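Local coordinates for protein muramoyltetrapeptide carboxypeptidase (Oxalobacter formigenes OXCC13, PDB 6UUK) that probably acts as a serine-type carboxypeptidase of the S66 family, cleaving muramoyl tetrapeptides of the bacterial cell wall, at residues L147-S152 with V167-P172; D182-T187 with T317-T322; W204-N209 with V308-P313; N209-V214 with S333-I338. All coordinates share one frame; numbering follows the deposited sequence.

Contact 1 is the core of the set: two parallel strands of the N-terminal sheet, every touching residue buried, joined mainly by backbone bonds and leading to the predicted nucleophile. Contact 2 packs directly against it, about 14 Å away between centres, but is only partly buried; its loop and helix start are held by hydroxyls, a carboxylate and a surface salt bridge. Contacts 3 and 4 belong to the other sheet, share Asn-209 and lie about 8 Å apart between centres. Contact 3 closes a strand end with an indole and a cluster of polar side chains, whereas contact 4, farthest from the chain centre, relies on one serine hydroxyl between backbone groups.

Contact 1 of 4, residues L147-S152 with V167-P172; sequences LFVGHS and VSFSGP
Phe-169 lies against Leu-147 and Val-149 at the tight end of this strand pair. Phe-169 CE2 comes within 3.5 Å of Leu-147 CG, and its CB packs on Val-149 CG1, the ring meeting both side chains obliquely. With CG beside the backbone N (chi1 -63°), the ring reaches back along the neighbouring strand to Leu-147. Along the strands, Phe-169 N donates to Phe-148 O at 2.9 Å, and Phe-169 O receives Gly-150 N at 3.2 Å. Further along, the pairing slackens: Gly-171 N approaches Gly-150 O from well above the carbonyl plane at 3.2 Å. Beyond it a side chain takes over: His-151 ND1 donates to Gly-171 O at 2.6 Å, the oxygen tilted 28° from the imidazole plane, which helps set the rotation of the ring. All these groups are buried; only beyond them, at Ser-152 and Val-167, do the ends become partly exposed. His-316, of the predicted charge relay, meets the His-151 ring edge-to-face, and Ser-152 OG bonds to Gly-125 O. The two parallel strands and helix 155-163 form a beta-alpha-beta unit, with the predicted nucleophile Ser-152 in its strand-to-helix turn, its positive phi (61°) consistent with a nucleophile elbow.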
loop_
_atom_site.group_PDB
_atom_site.type_symbol
_atom_site.label_atom_id
_atom_site.label_comp_id
_atom_site.label_asym_id
_atom_site.label_seq_id
_atom_site.Cartn_x
_atom_site.Cartn_y
_atom_site.Cartn_z
ATOM N N LEU B 147 14.854 -2.489 -24.262
ATOM C CA LEU B 147 14.659 -3.573 -23.299
ATOM C C LEU B 147 14.889 -2.999 -21.904
ATOM O O LEU B 147 16.017 -2.924 -21.419
ATOM C CB LEU B 147 15.594 -4.741 -23.597
ATOM C CG LEU B 147 15.117 -5.815 -24.582
ATOM C CD1 LEU B 147 14.744 -5.225 -25.937
ATOM C CD2 LEU B 147 16.178 -6.893 -24.743
ATOM N N PHE B 148 13.799 -2.591 -21.258
ATOM C CA PHE B 148 13.876 -1.990 -19.934
ATOM C C PHE B 148 13.981 -3.073 -18.867
ATOM O O PHE B 148 13.216 -4.041 -18.874
ATOM C CB PHE B 148 12.651 -1.112 -19.675
ATOM C CG PHE B 148 12.537 0.063 -20.606
ATOM C CD1 PHE B 148 13.065 1.293 -20.256
ATOM C CD2 PHE B 148 11.903 -0.065 -21.831
ATOM C CE1 PHE B 148 12.963 2.376 -21.110
ATOM C CE2 PHE B 148 11.797 1.014 -22.689
ATOM C CZ PHE B 148 12.328 2.236 -22.327
ATOM N N VAL B 149 14.933 -2.908 -17.950
ATOM C CA VAL B 149 15.129 -3.836 -16.845
ATOM C C VAL B 149 15.111 -3.057 -15.539
ATOM O O VAL B 149 15.403 -1.857 -15.504
ATOM C CB VAL B 149 16.441 -4.643 -16.984
ATOM C CG1 VAL B 149 16.465 -5.408 -18.298
ATOM C CG2 VAL B 149 17.644 -3.729 -16.878
ATOM N N GLY B 150 14.762 -3.745 -14.466
ATOM C CA GLY B 150 14.698 -3.126 -13.157
ATOM C C GLY B 150 13.718 -3.859 -12.264
ATOM O O GLY B 150 13.044 -4.798 -12.678
ATOM N N HIS B 151 13.658 -3.403 -11.018
ATOM C CA HIS B 151 12.763 -3.979 -10.020
ATOM C C HIS B 151 12.500 -2.923 -8.949
ATOM O O HIS B 151 12.842 -1.748 -9.117
ATOM C CB HIS B 151 13.352 -5.265 -9.431
ATOM C CG HIS B 151 14.599 -5.046 -8.630
ATOM N ND1 HIS B 151 15.856 -5.036 -9.196
ATOM C CD2 HIS B 151 14.782 -4.832 -7.306
ATOM C CE1 HIS B 151 16.759 -4.824 -8.256
ATOM N NE2 HIS B 151 16.133 -4.698 -7.099
ATOM N N SER B 152 11.885 -3.349 -7.844
ATOM C CA SER B 152 11.555 -2.486 -6.705
ATOM C C SER B 152 10.600 -1.406 -7.195
ATOM O O SER B 152 9.537 -1.750 -7.743
ATOM C CB SER B 152 12.850 -1.987 -6.061
ATOM O OG SER B 152 12.575 -1.107 -4.981
ATOM N N VAL B 167 6.937 -5.378 -23.529
ATOM C CA VAL B 167 7.533 -6.406 -22.683
ATOM C C VAL B 167 8.764 -5.823 -22.001
ATOM O O VAL B 167 9.695 -5.362 -22.670
ATOM C CB VAL B 167 7.896 -7.658 -23.495
ATOM C CG1 VAL B 167 8.682 -8.635 -22.634
ATOM C CG2 VAL B 167 6.641 -8.314 -24.046
ATOM N N SER B 168 8.764 -5.840 -20.674
ATOM C CA SER B 168 9.893 -5.411 -19.865
ATOM C C SER B 168 10.477 -6.615 -19.134
ATOM O O SER B 168 9.955 -7.730 -19.208
ATOM C CB SER B 168 9.468 -4.313 -18.889
ATOM O OG SER B 168 8.349 -4.722 -18.122
ATOM N N PHE B 169 11.570 -6.381 -18.413
ATOM C CA PHE B 169 12.282 -7.442 -17.713
ATOM C C PHE B 169 12.441 -7.060 -16.250
ATOM O O PHE B 169 13.042 -6.028 -15.938
ATOM C CB PHE B 169 13.648 -7.705 -18.351
ATOM C CG PHE B 169 13.571 -8.203 -19.764
ATOM C CD1 PHE B 169 13.514 -9.560 -20.031
ATOM C CD2 PHE B 169 13.550 -7.313 -20.825
ATOM C CE1 PHE B 169 13.443 -10.021 -21.332
ATOM C CE2 PHE B 169 13.476 -7.769 -22.126
ATOM C CZ PHE B 169 13.423 -9.124 -22.380
ATOM N N SER B 170 11.910 -7.891 -15.360
ATOM C CA SER B 170 12.057 -7.689 -13.921
ATOM C C SER B 170 13.344 -8.381 -13.492
ATOM O O SER B 170 13.371 -9.596 -13.283
ATOM C CB SER B 170 10.843 -8.229 -13.173
ATOM O OG SER B 170 10.733 -7.644 -11.888
ATOM N N GLY B 171 14.421 -7.609 -13.372
ATOM C CA GLY B 171 15.716 -8.161 -13.058
ATOM C C GLY B 171 16.568 -7.250 -12.198
ATOM O O GLY B 171 16.081 -6.575 -11.286
ATOM N N PRO B 172 17.866 -7.215 -12.479
ATOM C CA PRO B 172 18.795 -6.458 -11.636
ATOM C C PRO B 172 18.805 -4.974 -11.982
ATOM O O PRO B 172 18.291 -4.535 -13.011
ATOM C CB PRO B 172 20.146 -7.105 -11.949
ATOM C CG PRO B 172 20.008 -7.536 -13.371
ATOM C CD PRO B 172 18.566 -7.949 -13.549
#

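Contact 2 of 4, residues D182-T187 with T317-T322; sequences DLSAFT and TKDKVT
Thr-187 presses its side chain into the backbone of 318-320. Thr-187 CB lies 3.7 Å from Lys-318 O. Thr-187 OG1 donates to Lys-318 O at 2.6 Å, on a lone pair in the carbonyl plane, while accepting from Lys-320 N at 2.9 Å. The other branch, CG2, rests on Lys-320 CG. OG1 points to the loop because it stands beside its own backbone N (chi1 -63°); two bonds grip it there and hold the loop to the helix. One turn earlier, Ser-184 is the N-cap: its OG accepts from Thr-187 N and donates to Asp-319 OD1 at 2.5 Å, coming from above the carboxylate plane. Asp-319 also passes slantwise by Phe-186, its carboxylate plane within 7° of the ring plane and OD2 closest to Phe-186 CB, while the ring tip, Phe-186 CZ, touches Val-321 CG1 at 3.6 Å. At the exposed end the extended Lys-318 forms a salt bridge with Asp-182. A water donates to Thr-187 O and Lys-320 O. The contact thus fastens the start of helix 185-196 to the loop running from strand 308-310 to strand 323-325, with Pro-172 packed against Thr-187 and Phe-191 of the same helix against Thr-322.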
loop_
_atom_site.group_PDB
_atom_site.type_symbol
_atom_site.label_atom_id
_atom_site.label_comp_id
_atom_site.label_asym_id
_atom_site.label_seq_id
_atom_site.Cartn_x
_atom_site.Cartn_y
_atom_site.Cartn_z
ATOM N N ASP B 182 30.685 -7.989 -3.732
ATOM C CA ASP B 182 30.375 -9.417 -3.695
ATOM C C ASP B 182 29.425 -9.775 -4.839
ATOM O O ASP B 182 28.284 -10.196 -4.642
ATOM C CB ASP B 182 29.790 -9.791 -2.336
ATOM C CG ASP B 182 29.849 -11.284 -2.058
ATOM O OD1 ASP B 182 29.283 -12.070 -2.844
ATOM O OD2 ASP B 182 30.469 -11.673 -1.046
ATOM N N LEU B 183 29.928 -9.590 -6.061
ATOM C CA LEU B 183 29.116 -9.788 -7.253
ATOM C C LEU B 183 28.593 -11.218 -7.330
ATOM O O LEU B 183 29.279 -12.173 -6.953
ATOM C CB LEU B 183 29.927 -9.459 -8.506
ATOM C CG LEU B 183 30.232 -7.980 -8.751
ATOM C CD1 LEU B 183 31.157 -7.812 -9.946
ATOM C CD2 LEU B 183 28.944 -7.200 -8.958
ATOM N N SER B 184 27.367 -11.358 -7.824
ATOM C CA SER B 184 26.698 -12.647 -7.926
ATOM C C SER B 184 26.789 -13.150 -9.361
ATOM O O SER B 184 26.285 -12.500 -10.283
ATOM C CB SER B 184 25.236 -12.537 -7.492
ATOM O OG SER B 184 24.560 -13.771 -7.656
ATOM N N ALA B 185 27.432 -14.305 -9.545
ATOM C CA ALA B 185 27.465 -14.920 -10.866
ATOM C C ALA B 185 26.089 -15.419 -11.281
ATOM O O ALA B 185 25.761 -15.412 -12.471
ATOM C CB ALA B 185 28.479 -16.063 -10.891
ATOM N N PHE B 186 25.272 -15.851 -10.317
ATOM C CA PHE B 186 23.923 -16.310 -10.632
ATOM C C PHE B 186 23.080 -15.184 -11.217
ATOM O O PHE B 186 22.332 -15.392 -12.179
ATOM C CB PHE B 186 23.265 -16.883 -9.376
ATOM C CG PHE B 186 21.854 -17.358 -9.584
ATOM C CD1 PHE B 186 20.781 -16.508 -9.362
ATOM C CD2 PHE B 186 21.598 -18.657 -9.987
ATOM C CE1 PHE B 186 19.483 -16.943 -9.548
ATOM C CE2 PHE B 186 20.302 -19.098 -10.173
ATOM C CZ PHE B 186 19.244 -18.239 -9.953
ATOM N N THR B 187 23.187 -13.982 -10.649
ATOM C CA THR B 187 22.377 -12.863 -11.120
ATOM C C THR B 187 22.868 -12.355 -12.470
ATOM O O THR B 187 22.069 -12.126 -13.387
ATOM C CB THR B 187 22.391 -11.735 -10.086
ATOM O OG1 THR B 187 21.792 -12.193 -8.867
ATOM C CG2 THR B 187 21.624 -10.527 -10.601
ATOM N N THR B 317 17.322 -9.988 -3.261
ATOM C CA THR B 317 18.366 -10.881 -2.789
ATOM C C THR B 317 19.586 -10.776 -3.694
ATOM O O THR B 317 19.526 -10.220 -4.795
ATOM C CB THR B 317 17.872 -12.331 -2.745
ATOM O OG1 THR B 317 17.449 -12.736 -4.053
ATOM C CG2 THR B 317 16.703 -12.467 -1.781
ATOM N N LYS B 318 20.705 -11.315 -3.210
ATOM C CA LYS B 318 21.925 -11.325 -4.012
ATOM C C LYS B 318 21.725 -12.119 -5.297
ATOM O O LYS B 318 22.076 -11.656 -6.388
ATOM C CB LYS B 318 23.086 -11.898 -3.200
ATOM C CG LYS B 318 24.297 -12.262 -4.040
ATOM C CD LYS B 318 25.406 -12.859 -3.193
ATOM C CE LYS B 318 26.560 -13.330 -4.058
ATOM N NZ LYS B 318 27.672 -13.881 -3.239
ATOM N N ASP B 319 21.159 -13.318 -5.186
ATOM C CA ASP B 319 20.879 -14.156 -6.344
ATOM C C ASP B 319 19.441 -13.929 -6.796
ATOM O O ASP B 319 18.498 -14.219 -6.054
ATOM C CB ASP B 319 21.113 -15.630 -6.018
ATOM C CG ASP B 319 22.581 -15.994 -5.996
ATOM O OD1 ASP B 319 23.419 -15.088 -5.797
ATOM O OD2 ASP B 319 22.899 -17.184 -6.195
ATOM N N LYS B 320 19.280 -13.408 -8.010
ATOM C CA LYS B 320 17.966 -13.174 -8.587
ATOM C C LYS B 320 18.013 -13.492 -10.073
ATOM O O LYS B 320 19.078 -13.506 -10.693
ATOM C CB LYS B 320 17.498 -11.728 -8.367
ATOM C CG LYS B 320 18.251 -10.702 -9.199
ATOM C CD LYS B 320 17.818 -9.286 -8.859
ATOM C CE LYS B 320 18.195 -8.928 -7.432
ATOM N NZ LYS B 320 17.757 -7.554 -7.065
ATOM N N VAL B 321 16.839 -13.749 -10.640
ATOM C CA VAL B 321 16.707 -14.050 -12.057
ATOM C C VAL B 321 16.071 -12.858 -12.759
ATOM O O VAL B 321 15.499 -11.960 -12.132
ATOM C CB VAL B 321 15.886 -15.333 -12.302
ATOM C CG1 VAL B 321 16.598 -16.541 -11.716
ATOM C CG2 VAL B 321 14.492 -15.191 -11.711
ATOM N N THR B 322 16.177 -12.857 -14.084
ATOM C CA THR B 322 15.576 -11.828 -14.924
ATOM C C THR B 322 14.295 -12.395 -15.526
ATOM O O THR B 322 14.340 -13.322 -16.340
ATOM C CB THR B 322 16.545 -11.373 -16.014
ATOM O OG1 THR B 322 17.682 -10.745 -15.410
ATOM C CG2 THR B 322 15.864 -10.385 -16.950
HETATM O O HOH W 1 19.232 -12.046 -12.831
#

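Contact 3 of 4, residues W204-N209 with V308-P313; sequences WVSKDN and VVTGLP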
loop_
_atom_site.group_PDB
_atom_site.type_symbol
_atom_site.label_atom_id
_atom_site.label_comp_id
_atom_site.label_asym_id
_atom_site.label_seq_id
_atom_site.Cartn_x
_atom_site.Cartn_y
_atom_site.Cartn_z
ATOM N N TRP B 204 13.541 -24.522 -9.439
ATOM C CA TRP B 204 13.872 -24.376 -8.031
ATOM C C TRP B 204 13.176 -25.473 -7.238
ATOM O O TRP B 204 12.319 -26.195 -7.753
ATOM C CB TRP B 204 13.488 -22.989 -7.502
ATOM C CG TRP B 204 12.012 -22.718 -7.497
ATOM C CD1 TRP B 204 11.118 -23.067 -6.527
ATOM C CD2 TRP B 204 11.263 -22.024 -8.502
ATOM N NE1 TRP B 204 9.858 -22.638 -6.868
ATOM C CE2 TRP B 204 9.920 -21.995 -8.076
ATOM C CE3 TRP B 204 11.595 -21.428 -9.722
ATOM C CZ2 TRP B 204 8.912 -21.393 -8.825
ATOM C CZ3 TRP B 204 10.593 -20.831 -10.465
ATOM C CH2 TRP B 204 9.267 -20.819 -10.015
ATOM N N VAL B 205 13.556 -25.587 -5.968
ATOM C CA VAL B 205 13.012 -26.589 -5.060
ATOM C C VAL B 205 12.200 -25.870 -3.993
ATOM O O VAL B 205 12.719 -24.990 -3.294
ATOM C CB VAL B 205 14.122 -27.443 -4.428
ATOM N N SER B 206 10.928 -26.242 -3.869
ATOM C CA SER B 206 10.048 -25.668 -2.860
ATOM C C SER B 206 8.999 -26.704 -2.491
ATOM O O SER B 206 8.343 -27.266 -3.373
ATOM C CB SER B 206 9.384 -24.383 -3.365
ATOM O OG SER B 206 8.518 -23.838 -2.385
ATOM N N LYS B 207 8.842 -26.946 -1.195
ATOM C CA LYS B 207 7.976 -28.005 -0.702
ATOM C C LYS B 207 6.547 -27.500 -0.504
ATOM O O LYS B 207 6.275 -26.297 -0.504
ATOM C CB LYS B 207 8.526 -28.566 0.609
ATOM C CG LYS B 207 9.975 -29.022 0.528
ATOM C CD LYS B 207 10.551 -29.276 1.913
ATOM C CE LYS B 207 9.766 -30.343 2.655
ATOM N NZ LYS B 207 9.807 -31.653 1.951
ATOM N N ASP B 208 5.629 -28.456 -0.344
ATOM C CA ASP B 208 4.228 -28.183 -0.012
ATOM C C ASP B 208 3.538 -27.325 -1.071
ATOM O O ASP B 208 2.607 -26.576 -0.766
ATOM C CB ASP B 208 4.105 -27.528 1.368
ATOM C CG ASP B 208 4.771 -28.341 2.459
ATOM O OD1 ASP B 208 4.824 -29.581 2.330
ATOM O OD2 ASP B 208 5.244 -27.739 3.447
ATOM N N ASN B 209 3.982 -27.431 -2.321
ATOM C CA ASN B 209 3.311 -26.666 -3.360
ATOM C C ASN B 209 2.411 -27.568 -4.197
ATOM O O ASN B 209 2.736 -28.737 -4.431
ATOM C CB ASN B 209 4.330 -25.975 -4.271
ATOM C CG ASN B 209 4.845 -24.676 -3.683
ATOM O OD1 ASN B 209 4.081 -23.883 -3.137
ATOM N ND2 ASN B 209 6.149 -24.456 -3.790
ATOM N N VAL B 308 -1.394 -21.251 -5.585
ATOM C CA VAL B 308 -0.297 -20.392 -5.150
ATOM C C VAL B 308 0.967 -21.239 -5.087
ATOM O O VAL B 308 1.028 -22.225 -4.342
ATOM C CB VAL B 308 -0.593 -19.738 -3.792
ATOM C CG1 VAL B 308 0.568 -18.853 -3.368
ATOM C CG2 VAL B 308 -1.884 -18.937 -3.862
ATOM N N VAL B 309 1.975 -20.852 -5.866
ATOM C CA VAL B 309 3.241 -21.569 -5.951
ATOM C C VAL B 309 4.329 -20.695 -5.344
ATOM O O VAL B 309 4.431 -19.505 -5.670
ATOM C CB VAL B 309 3.578 -21.943 -7.405
ATOM C CG1 VAL B 309 4.940 -22.613 -7.483
ATOM C CG2 VAL B 309 2.499 -22.847 -7.981
ATOM N N THR B 310 5.136 -21.278 -4.465
ATOM C CA THR B 310 6.203 -20.565 -3.780
ATOM C C THR B 310 7.563 -21.078 -4.237
ATOM O O THR B 310 7.675 -22.090 -4.935
ATOM C CB THR B 310 6.070 -20.711 -2.259
ATOM O OG1 THR B 310 6.364 -22.062 -1.880
ATOM C CG2 THR B 310 4.659 -20.363 -1.815
ATOM N N GLY B 311 8.607 -20.356 -3.834
ATOM C CA GLY B 311 9.971 -20.745 -4.116
ATOM C C GLY B 311 10.639 -20.009 -5.257
ATOM O O GLY B 311 11.801 -20.307 -5.561
ATOM N N LEU B 312 9.952 -19.068 -5.895
ATOM C CA LEU B 312 10.530 -18.318 -7.003
ATOM C C LEU B 312 11.776 -17.573 -6.539
ATOM O O LEU B 312 11.687 -16.747 -5.617
ATOM C CB LEU B 312 9.509 -17.334 -7.568
ATOM C CG LEU B 312 9.964 -16.447 -8.730
ATOM C CD1 LEU B 312 10.233 -17.275 -9.978
ATOM C CD2 LEU B 312 8.936 -15.364 -9.015
ATOM N N PRO B 313 12.945 -17.824 -7.135
ATOM C CA PRO B 313 14.179 -17.151 -6.685
ATOM C C PRO B 313 14.317 -15.756 -7.284
ATOM O O PRO B 313 15.171 -15.469 -8.128
ATOM C CB PRO B 313 15.270 -18.118 -7.157
ATOM C CG PRO B 313 14.656 -18.903 -8.301
ATOM C CD PRO B 313 13.174 -18.632 -8.343
#
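Trp-204 lays one face of its indole over the Gly-311 to Pro-313 backbone. Leu-312 CA sits over the six-membered ring, 3.9 Å from its centroid and 10° off the normal, a CH-pi contact, while Gly-311 O and Pro-313 CD meet the same face nearer its rim. Leu-312 slants across the indole, its CD1 at 3.6 Å from Trp-204 CZ3; the Pro-313 side chain crosses it at about a right angle, CD touching CE3. This orientation carries the pyrrole N-H to Thr-310 O, where Trp-204 NE1 donates at 3.0 Å, the oxygen tilted 20° from the indole plane. Next to it, Thr-310 meets two polar side chains. Ser-206 OG, anti to its backbone N (chi1 179°), shares a hydrogen bond of 2.8 Å with Thr-310 OG1. Asn-209 leans across Thr-310, and Asn-209 OD1 takes Thr-310 N at 3.1 Å, from above the amide plane rather than along a lone pair. Ile-338 of strand 337-343 packs against Trp-204, Ser-206 and Asn-209. Thr-310 therefore offers its N-H, carbonyl and hydroxyl to three different side chains, so its polar groups, at the end of a strand that is outermost in the sheet within this chain, are met by side chains.

Contact 4 of 4, residues N209-V214 with S333-I338; sequences NPDVDV and SKAGKI
Ser-333 OG lies between Pro-210 O and Val-212 N, and Ser-333 buries the largest area here. OG stands between its own backbone N and carbonyl carbon (chi1 57°), which turns it onto the 210-212 backbone. There Ser-333 OG donates to Pro-210 O and accepts from Val-212 N, each at a modelled 2.5 Å, short enough to be doubtful, the second bond nearly straight at 163°. The backbone adds another link, Ser-333 N to Val-212 O at 3.1 Å. One hydroxyl thus grips backbone groups on either side of Asp-211. Asp-211, next in buried area, is exposed, and its side chain swings toward the 334-336 turn: Asp-211 OD1 takes a weak, bent bond from Ala-335 N at 2.8 Å, with Ala-335 CB alongside the carboxylate. On the buried side, Asn-209 and Ile-338 cross at about a right angle, Ile-338 CD1 reaching Asn-209 ND2, 3.3 Å away; that nitrogen's polar partner is Thr-310 OG1. Val-212 adds CG2 beside the Ser-333 hydroxyl. The contact pins the start of the turn between strands 328-333 and 337-343 to the lead-in of strand 213-222, antiparallel neighbour of 328-333 in the seven-stranded sheet, with Leu-331 packed against Val-212.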
loop_
_atom_site.group_PDB
_atom_site.type_symbol
_atom_site.label_atom_id
_atom_site.label_comp_id
_atom_site.label_asym_id
_atom_site.label_seq_id
_atom_site.Cartn_x
_atom_site.Cartn_y
_atom_site.Cartn_z
ATOM N N ASN B 209 3.982 -27.431 -2.321
ATOM C CA ASN B 209 3.311 -26.666 -3.360
ATOM C C ASN B 209 2.411 -27.568 -4.197
ATOM O O ASN B 209 2.736 -28.737 -4.431
ATOM C CB ASN B 209 4.330 -25.975 -4.271
ATOM C CG ASN B 209 4.845 -24.676 -3.683
ATOM O OD1 ASN B 209 4.081 -23.883 -3.137
ATOM N ND2 ASN B 209 6.149 -24.456 -3.790
ATOM N N PRO B 210 1.271 -27.053 -4.650
ATOM C CA PRO B 210 0.365 -27.868 -5.464
ATOM C C PRO B 210 0.967 -28.187 -6.824
ATOM O O PRO B 210 1.858 -27.496 -7.322
ATOM C CB PRO B 210 -0.880 -26.986 -5.603
ATOM C CG PRO B 210 -0.369 -25.595 -5.436
ATOM C CD PRO B 210 0.748 -25.693 -4.434
ATOM N N ASP B 211 0.459 -29.259 -7.425
ATOM C CA ASP B 211 0.906 -29.699 -8.746
ATOM C C ASP B 211 0.086 -28.959 -9.795
ATOM O O ASP B 211 -1.082 -29.282 -10.030
ATOM C CB ASP B 211 0.772 -31.210 -8.888
ATOM C CG ASP B 211 1.747 -31.965 -8.009
ATOM O OD1 ASP B 211 2.536 -31.309 -7.297
ATOM O OD2 ASP B 211 1.728 -33.214 -8.032
ATOM N N VAL B 212 0.698 -27.963 -10.427
ATOM C CA VAL B 212 0.029 -27.145 -11.426
ATOM C C VAL B 212 0.692 -27.375 -12.781
ATOM O O VAL B 212 1.783 -27.936 -12.883
ATOM C CB VAL B 212 0.039 -25.649 -11.051
ATOM C CG1 VAL B 212 -0.318 -25.468 -9.585
ATOM C CG2 VAL B 212 1.391 -25.027 -11.362
ATOM N N ASP B 213 0.009 -26.929 -13.835
ATOM C CA ASP B 213 0.525 -27.028 -15.194
ATOM C C ASP B 213 -0.162 -25.995 -16.076
ATOM O O ASP B 213 -0.865 -26.347 -17.030
ATOM C CB ASP B 213 0.321 -28.440 -15.750
ATOM C CG ASP B 213 1.094 -28.680 -17.032
ATOM O OD1 ASP B 213 2.333 -28.822 -16.963
ATOM O OD2 ASP B 213 0.464 -28.727 -18.109
ATOM N N VAL B 214 0.033 -24.720 -15.761
ATOM C CA VAL B 214 -0.651 -23.641 -16.445
ATOM C C VAL B 214 0.307 -22.964 -17.414
ATOM O O VAL B 214 1.512 -23.213 -17.414
ATOM C CB VAL B 214 -1.250 -22.621 -15.446
ATOM C CG1 VAL B 214 -2.331 -23.277 -14.603
ATOM C CG2 VAL B 214 -0.157 -22.043 -14.561
ATOM N N SER B 333 4.692 -27.542 -11.760
ATOM C CA SER B 333 5.062 -27.985 -10.423
ATOM C C SER B 333 4.758 -29.470 -10.289
ATOM O O SER B 333 3.642 -29.909 -10.586
ATOM C CB SER B 333 4.319 -27.185 -9.351
ATOM O OG SER B 333 2.917 -27.272 -9.528
ATOM N N LYS B 334 5.752 -30.240 -9.840
ATOM C CA LYS B 334 5.663 -31.699 -9.783
ATOM C C LYS B 334 6.008 -32.185 -8.374
ATOM O O LYS B 334 6.902 -33.007 -8.176
ATOM C CB LYS B 334 6.584 -32.338 -10.820
ATOM C CG LYS B 334 6.624 -31.603 -12.148
ATOM C CD LYS B 334 7.803 -32.046 -12.994
ATOM C CE LYS B 334 8.071 -31.057 -14.114
ATOM N NZ LYS B 334 8.371 -29.699 -13.581
ATOM N N ALA B 335 5.279 -31.664 -7.384
ATOM C CA ALA B 335 5.446 -32.023 -5.975
ATOM C C ALA B 335 6.896 -31.811 -5.526
ATOM O O ALA B 335 7.677 -32.748 -5.345
ATOM C CB ALA B 335 4.992 -33.465 -5.720
ATOM N N GLY B 336 7.233 -30.532 -5.352
ATOM C CA GLY B 336 8.555 -30.113 -4.951
ATOM C C GLY B 336 9.438 -29.665 -6.098
ATOM O O GLY B 336 10.304 -28.804 -5.902
ATOM N N LYS B 337 9.241 -30.229 -7.289
ATOM C CA LYS B 337 10.006 -29.861 -8.476
ATOM C C LYS B 337 9.181 -28.865 -9.283
ATOM O O LYS B 337 8.141 -29.222 -9.846
ATOM C CB LYS B 337 10.351 -31.096 -9.307
ATOM N N ILE B 338 9.644 -27.620 -9.337
ATOM C CA ILE B 338 8.935 -26.542 -10.013
ATOM C C ILE B 338 9.813 -25.999 -11.130
ATOM O O ILE B 338 11.019 -25.800 -10.945
ATOM C CB ILE B 338 8.539 -25.421 -9.031
ATOM C CG1 ILE B 338 7.940 -26.024 -7.761
ATOM C CG2 ILE B 338 7.543 -24.476 -9.682
ATOM C CD1 ILE B 338 7.574 -25.006 -6.712
#